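Local atomic coordinates of catechol 1,2-dioxygenase (Pseudomonas putida, PDB entry 2AZQ), a protein that probably catalyses the intradiol cleavage of catechol by molecular oxygen to cis,cis-muconate, using a ferric iron cofactor. Residues 87-92 against 253-258. Numbering follows the deposited sequence.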
ATOM      1  N   LEU A  87      20.423 -11.186   2.616  1.00  9.43           N
ATOM      2  CA  LEU A  87      20.251 -12.173   1.567  1.00  9.94           C
ATOM      3  C   LEU A  87      21.213 -11.858   0.433  1.00  8.85           C
ATOM      4  O   LEU A  87      21.683 -12.758  -0.254  1.00  8.37           O
ATOM      5  CB  LEU A  87      18.795 -12.151   1.063  1.00 10.60           C
ATOM      6  CG  LEU A  87      18.314 -13.263   0.125  1.00 11.37           C
ATOM      7  CD1 LEU A  87      18.272 -14.578   0.880  1.00 12.36           C
ATOM      8  CD2 LEU A  87      16.918 -12.940  -0.387  1.00 12.92           C
ATOM      9  N   GLN A  88      21.510 -10.577   0.237  1.00  8.47           N
ATOM     10  CA  GLN A  88      22.427 -10.200  -0.827  1.00  8.14           C
ATOM     11  C   GLN A  88      23.804 -10.646  -0.384  1.00  9.21           C
ATOM     12  O   GLN A  88      24.611 -11.077  -1.203  1.00  9.30           O
ATOM     13  CB  GLN A  88      22.396  -8.702  -1.065  1.00  7.06           C
ATOM     14  CG  GLN A  88      23.015  -8.327  -2.367  1.00 11.01           C
ATOM     15  CD  GLN A  88      22.509  -9.235  -3.481  1.00 15.99           C
ATOM     16  OE1 GLN A  88      21.301  -9.286  -3.771  1.00 15.30           O
ATOM     17  NE2 GLN A  88      23.436  -9.982  -4.098  1.00 16.11           N
ATOM     18  N   ASP A  89      24.047 -10.561   0.925  1.00  9.00           N
ATOM     19  CA  ASP A  89      25.309 -10.993   1.512  1.00  9.90           C
ATOM     20  C   ASP A  89      25.480 -12.504   1.403  1.00 11.56           C
ATOM     21  O   ASP A  89      26.539 -12.989   0.969  1.00 11.54           O
ATOM     22  CB  ASP A  89      25.401 -10.586   2.990  1.00  6.98           C
ATOM     23  CG  ASP A  89      25.941  -9.176   3.185  1.00  5.45           C
ATOM     24  OD1 ASP A  89      26.009  -8.738   4.345  1.00  2.00           O
ATOM     25  OD2 ASP A  89      26.301  -8.509   2.185  1.00  3.53           O
ATOM     26  N   ALA A  90      24.449 -13.249   1.795  1.00 11.18           N
ATOM     27  CA  ALA A  90      24.535 -14.700   1.734  1.00 12.28           C
ATOM     28  C   ALA A  90      24.757 -15.109   0.289  1.00 14.61           C
ATOM     29  O   ALA A  90      25.450 -16.081  -0.007  1.00 14.77           O
ATOM     30  CB  ALA A  90      23.279 -15.315   2.260  1.00 11.72           C
ATOM     31  N   LYS A  91      24.163 -14.361  -0.626  1.00 16.64           N
ATOM     32  CA  LYS A  91      24.337 -14.696  -2.022  1.00 18.29           C
ATOM     33  C   LYS A  91      25.764 -14.414  -2.440  1.00 18.82           C
ATOM     34  O   LYS A  91      26.315 -15.133  -3.254  1.00 19.49           O
ATOM     35  CB  LYS A  91      23.360 -13.917  -2.916  1.00 17.44           C
ATOM     36  CG  LYS A  91      21.931 -14.421  -2.872  1.00 17.73           C
ATOM     37  CD  LYS A  91      21.093 -13.698  -3.920  1.00 19.30           C
ATOM     38  CE  LYS A  91      19.611 -14.069  -3.834  1.00 20.85           C
ATOM     39  NZ  LYS A  91      18.758 -13.319  -4.802  1.00 18.82           N
ATOM     40  N   ASP A  92      26.378 -13.375  -1.890  1.00 19.07           N
ATOM     41  CA  ASP A  92      27.744 -13.101  -2.291  1.00 20.08           C
ATOM     42  C   ASP A  92      28.690 -14.106  -1.659  1.00 20.39           C
ATOM     43  O   ASP A  92      29.741 -14.386  -2.207  1.00 20.25           O
ATOM     44  CB  ASP A  92      28.181 -11.683  -1.914  1.00 20.79           C
ATOM     45  CG  ASP A  92      27.336 -10.622  -2.558  1.00 21.88           C
ATOM     46  OD1 ASP A  92      26.904 -10.801  -3.718  1.00 20.56           O
ATOM     47  OD2 ASP A  92      27.127  -9.586  -1.901  1.00 25.59           O
ATOM     48  N   ALA A 253      20.090  -0.736  10.473  1.00  2.57           N
ATOM     49  CA  ALA A 253      21.161  -0.604   9.486  1.00  3.74           C
ATOM     50  C   ALA A 253      22.578  -0.670  10.085  1.00  3.84           C
ATOM     51  O   ALA A 253      23.493  -1.150   9.439  1.00  2.49           O
ATOM     52  CB  ALA A 253      20.989   0.686   8.649  1.00  2.00           C
ATOM     53  N   THR A 254      22.756  -0.230  11.321  1.00  5.06           N
ATOM     54  CA  THR A 254      24.082  -0.270  11.930  1.00  8.99           C
ATOM     55  C   THR A 254      24.734  -1.670  11.926  1.00  9.92           C
ATOM     56  O   THR A 254      24.136  -2.662  12.350  1.00 10.21           O
ATOM     57  CB  THR A 254      24.054   0.292  13.368  1.00  8.72           C
ATOM     58  OG1 THR A 254      23.080  -0.410  14.143  1.00 13.12           O
ATOM     59  CG2 THR A 254      23.665   1.742  13.355  1.00 10.30           C
ATOM     60  N   ARG A 255      25.963  -1.709  11.416  1.00 11.75           N
ATOM     61  CA  ARG A 255      26.773  -2.910  11.313  1.00 13.73           C
ATOM     62  C   ARG A 255      28.191  -2.653  11.781  1.00 15.71           C
ATOM     63  O   ARG A 255      28.664  -1.516  11.768  1.00 15.94           O
ATOM     64  CB  ARG A 255      26.926  -3.370   9.867  1.00 12.77           C
ATOM     65  CG  ARG A 255      25.703  -3.783   9.135  1.00 14.07           C
ATOM     66  CD  ARG A 255      26.175  -4.780   8.125  1.00 16.74           C
ATOM     67  NE  ARG A 255      25.181  -5.189   7.149  1.00 20.41           N
ATOM     68  CZ  ARG A 255      25.315  -6.263   6.376  1.00 21.75           C
ATOM     69  NH1 ARG A 255      26.394  -7.027   6.474  1.00 20.11           N
ATOM     70  NH2 ARG A 255      24.382  -6.558   5.485  1.00 24.28           N
ATOM     71  N   ASP A 256      28.885  -3.725  12.144  1.00 17.56           N
ATOM     72  CA  ASP A 256      30.276  -3.606  12.539  1.00 19.78           C
ATOM     73  C   ASP A 256      31.110  -3.152  11.354  1.00 19.57           C
ATOM     74  O   ASP A 256      30.917  -3.601  10.219  1.00 20.37           O
ATOM     75  CB  ASP A 256      30.802  -4.933  13.082  1.00 21.65           C
ATOM     76  CG  ASP A 256      30.570  -5.059  14.562  1.00 25.95           C
ATOM     77  OD1 ASP A 256      31.181  -4.259  15.306  1.00 26.64           O
ATOM     78  OD2 ASP A 256      29.768  -5.926  14.986  1.00 28.96           O
ATOM     79  N   GLY A 257      32.027  -2.234  11.618  1.00 17.93           N
ATOM     80  CA  GLY A 257      32.872  -1.745  10.554  1.00 16.84           C
ATOM     81  C   GLY A 257      32.226  -0.583   9.853  1.00 16.30           C
ATOM     82  O   GLY A 257      32.779  -0.055   8.890  1.00 17.05           O
ATOM     83  N   LEU A 258      31.052  -0.186  10.338  1.00 15.19           N
ATOM     84  CA  LEU A 258      30.317   0.919   9.746  1.00 14.22           C
ATOM     85  C   LEU A 258      30.165   2.087  10.708  1.00 13.62           C
ATOM     86  O   LEU A 258      29.429   3.051  10.452  1.00 13.37           O
ATOM     87  CB  LEU A 258      28.940   0.444   9.241  1.00 12.51           C
ATOM     88  CG  LEU A 258      29.007  -0.298   7.902  1.00 11.72           C
ATOM     89  CD1 LEU A 258      27.592  -0.548   7.327  1.00  9.65           C
ATOM     90  CD2 LEU A 258      29.837   0.541   6.940  1.00  7.77           C
TER
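OD1 of D89 is held by both terminal nitrogens of R255, in a salt bridge that makes up the whole contact between helix segment 87-92 and loop segment 253-258. NH1 of R255 stands 2.8 Å from OD1 of D89 and NH2 of R255 2.9 Å from the same OD1. The N-H...O angles, 149° and 138°, are bent, as expected when two diverging N-H groups converge on one oxygen. That oxygen sits in the guanidinium plane, at its end edge, but the carboxylate is turned almost perpendicular, the two planes lying 80° apart. NH1 meets OD1 nearly along its C-O bond, whereas NH2 comes from above the carboxylate plane, and the familiar two-oxygen, two-nitrogen pairing does not form. The reach is long: the CA atoms of D89 and R255 are 12.8 Å apart, and the two side chains cover it from opposite directions. R255 contributes most of the span, its chain extended from CG to NE. A type II turn from R255 to L258, closed by L258 N to R255 O, follows directly and leads into strand 259-265. OD2 of D89 forms a salt bridge with NE of R103, and NH1 of R103 forms another with OD2 of D92, one turn along the helix. A leucine in place of R255 would probably leave OD1 of D89 without either of these donors and take from the carboxylate an arginine that shares its charge. The bridge joins helix 80-94 of the N-terminal region to a loop of the iron-binding dioxygenase region; the side chain of R255 lies about 11 Å from that of the iron ligand H221. With two arginines sharing its charge, D89 probably remains ionised, its carboxylate linking cations from separate parts of the chain.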